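Local coordinates for protein NAD-dependent aldehyde dehydrogenase (Sinorhizobium meliloti, PDB 3U4J) that probably oxidises aldehydes with NAD or NADP as electron acceptor, as a tetrameric member of the aldehyde dehydrogenase family that also binds calcium, at residues 5-10 and 374-379. Residues are numbered along the deposited sequence; the frame is centred on the assembly and turned at random.
Sequences SNFIAP and ERIGRE
Ile376 sets a single methyl group over the phenyl ring of Phe7, and this one meeting carries most of the contact. CG2 of Ile376 lies 3.5 Å from the centroid of the Phe7 ring and only 11° off the ring normal, a CH-pi contact over the face. All six ring carbons therefore lie at similar distances from it, the nearest being CD1 of Phe7, 3.5 Å from CG2 of Ile376. A beta-branched residue suits the place because its two branches can do separate jobs: CG2 rests on the ring while the CG1-CD1 arm leads away from Phe7. With CG anti to the backbone N (chi1 -179°), the Phe7 ring extends toward Ile376, and its other face has the backbone N of Ala9 above it, toward the rim. Beyond the methyl, Gly377 passes the far end of the ring, its CA 4.2 Å from CE2 of Phe7 in an oblique approach. Glycine fits here twice over: the backbone turns with positive phi (55°), and a CB would collide with CZ of Phe7. Replacing Phe7 by an alanine would probably leave the Ile376 methyl without its aromatic platform and open a gap beside Gly377. The contact is wholly apolar and lies away from the calcium site, joining the N-terminal arm to the edge of what is probably the catalytic-domain sheet. A flat aromatic suits Phe7, offering Ile376 a broad face while meeting Tyr383 edge-to-face and also Phe333. Strand 7-8 runs parallel to strand 333-334, Asn6 and Ile8 both hydrogen-bonding through the backbone to Phe333, while Ile376 pairs with Tyr383 where the short, weakly bonded strand 375-376 runs antiparallel to strand 383-390; on the flank, Arg375 reaches Glu349 of helix 349-364 in a salt bridge.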
loop_
_atom_site.group_PDB
_atom_site.type_symbol
_atom_site.label_atom_id
_atom_site.label_comp_id
_atom_site.label_asym_id
_atom_site.label_seq_id
_atom_site.Cartn_x
_atom_site.Cartn_y
_atom_site.Cartn_z
ATOM N N SER A 5 51.032 -17.777 3.585
ATOM C CA SER A 5 50.995 -18.413 2.276
ATOM C C SER A 5 49.672 -18.150 1.537
ATOM O O SER A 5 49.554 -18.490 0.368
ATOM C CB SER A 5 51.251 -19.902 2.416
ATOM O OG SER A 5 50.251 -20.482 3.221
ATOM N N ASN A 6 48.684 -17.565 2.224
ATOM C CA ASN A 6 47.435 -17.150 1.573
ATOM C C ASN A 6 47.486 -15.703 1.052
ATOM O O ASN A 6 46.521 -15.227 0.450
ATOM C CB ASN A 6 46.211 -17.392 2.480
ATOM C CG ASN A 6 46.324 -16.713 3.842
ATOM O OD1 ASN A 6 47.400 -16.627 4.424
ATOM N ND2 ASN A 6 45.198 -16.252 4.365
ATOM N N PHE A 7 48.624 -15.032 1.264
ATOM C CA PHE A 7 48.845 -13.683 0.773
ATOM C C PHE A 7 49.227 -13.724 -0.704
ATOM O O PHE A 7 50.139 -14.459 -1.074
ATOM C CB PHE A 7 49.955 -12.988 1.564
ATOM C CG PHE A 7 50.220 -11.577 1.113
ATOM C CD1 PHE A 7 49.193 -10.627 1.122
ATOM C CD2 PHE A 7 51.483 -11.199 0.638
ATOM C CE1 PHE A 7 49.421 -9.315 0.697
ATOM C CE2 PHE A 7 51.723 -9.878 0.215
ATOM C CZ PHE A 7 50.680 -8.935 0.243
ATOM N N ILE A 8 48.531 -12.949 -1.546
ATOM C CA ILE A 8 48.881 -12.852 -2.962
ATOM C C ILE A 8 49.628 -11.522 -3.163
ATOM O O ILE A 8 49.041 -10.424 -3.062
ATOM C CB ILE A 8 47.628 -12.951 -3.885
ATOM C CG1 ILE A 8 46.940 -14.316 -3.711
ATOM C CG2 ILE A 8 48.013 -12.771 -5.337
ATOM C CD1 ILE A 8 45.656 -14.463 -4.500
ATOM N N ALA A 9 50.931 -11.606 -3.398
ATOM C CA ALA A 9 51.735 -10.381 -3.464
ATOM C C ALA A 9 51.323 -9.605 -4.719
ATOM O O ALA A 9 51.106 -10.209 -5.752
ATOM C CB ALA A 9 53.220 -10.706 -3.479
ATOM N N PRO A 10 51.176 -8.269 -4.612
ATOM C CA PRO A 10 50.864 -7.464 -5.785
ATOM C C PRO A 10 51.875 -7.740 -6.893
ATOM O O PRO A 10 53.073 -7.874 -6.631
ATOM C CB PRO A 10 51.022 -6.020 -5.299
ATOM C CG PRO A 10 51.081 -6.065 -3.842
ATOM C CD PRO A 10 51.289 -7.465 -3.379
ATOM N N GLU A 374 48.642 -8.104 12.478
ATOM C CA GLU A 374 49.731 -7.254 11.923
ATOM C C GLU A 374 49.498 -6.936 10.456
ATOM O O GLU A 374 48.748 -7.631 9.776
ATOM C CB GLU A 374 51.110 -7.921 12.008
ATOM C CG GLU A 374 51.681 -8.164 13.414
ATOM C CD GLU A 374 52.135 -6.894 14.169
ATOM O OE1 GLU A 374 52.390 -5.836 13.539
ATOM O OE2 GLU A 374 52.252 -6.980 15.417
ATOM N N ARG A 375 50.180 -5.894 9.985
ATOM C CA ARG A 375 50.316 -5.590 8.562
ATOM C C ARG A 375 51.083 -6.670 7.829
ATOM O O ARG A 375 51.941 -7.326 8.408
ATOM C CB ARG A 375 51.042 -4.260 8.403
ATOM C CG ARG A 375 50.199 -3.101 8.834
ATOM C CD ARG A 375 49.287 -2.633 7.694
ATOM N NE ARG A 375 50.060 -2.007 6.610
ATOM C CZ ARG A 375 50.581 -0.786 6.670
ATOM N NH1 ARG A 375 50.409 -0.032 7.752
ATOM N NH2 ARG A 375 51.287 -0.323 5.645
ATOM N N ILE A 376 50.751 -6.877 6.559
ATOM C CA ILE A 376 51.431 -7.877 5.731
ATOM C C ILE A 376 51.898 -7.169 4.456
ATOM O O ILE A 376 51.224 -6.235 3.989
ATOM C CB ILE A 376 50.496 -9.096 5.428
ATOM C CG1 ILE A 376 50.742 -10.242 6.408
ATOM C CG2 ILE A 376 50.790 -9.701 4.088
ATOM C CD1 ILE A 376 50.126 -10.060 7.707
ATOM N N GLY A 377 53.048 -7.582 3.913
ATOM C CA GLY A 377 53.579 -7.010 2.657
ATOM C C GLY A 377 53.725 -5.496 2.705
ATOM O O GLY A 377 53.293 -4.773 1.793
ATOM N N ARG A 378 54.337 -5.018 3.780
ATOM C CA ARG A 378 54.471 -3.580 4.030
ATOM C C ARG A 378 55.079 -2.785 2.882
ATOM O O ARG A 378 54.708 -1.625 2.684
ATOM C CB ARG A 378 55.289 -3.316 5.296
ATOM C CG ARG A 378 54.468 -3.275 6.564
ATOM C CD ARG A 378 55.354 -3.075 7.792
ATOM N NE ARG A 378 54.619 -2.443 8.887
ATOM C CZ ARG A 378 54.268 -1.156 8.909
ATOM N NH1 ARG A 378 54.564 -0.351 7.896
ATOM N NH2 ARG A 378 53.608 -0.667 9.945
ATOM N N GLU A 379 56.008 -3.386 2.133
ATOM C CA GLU A 379 56.673 -2.660 1.025
ATOM C C GLU A 379 55.801 -2.579 -0.229
ATOM O O GLU A 379 55.914 -1.624 -1.007
ATOM C CB GLU A 379 58.042 -3.270 0.661
ATOM C CG GLU A 379 59.004 -3.576 1.840
ATOM C CD GLU A 379 59.376 -2.358 2.675
ATOM O OE1 GLU A 379 58.467 -1.732 3.286
ATOM O OE2 GLU A 379 60.594 -2.046 2.749
#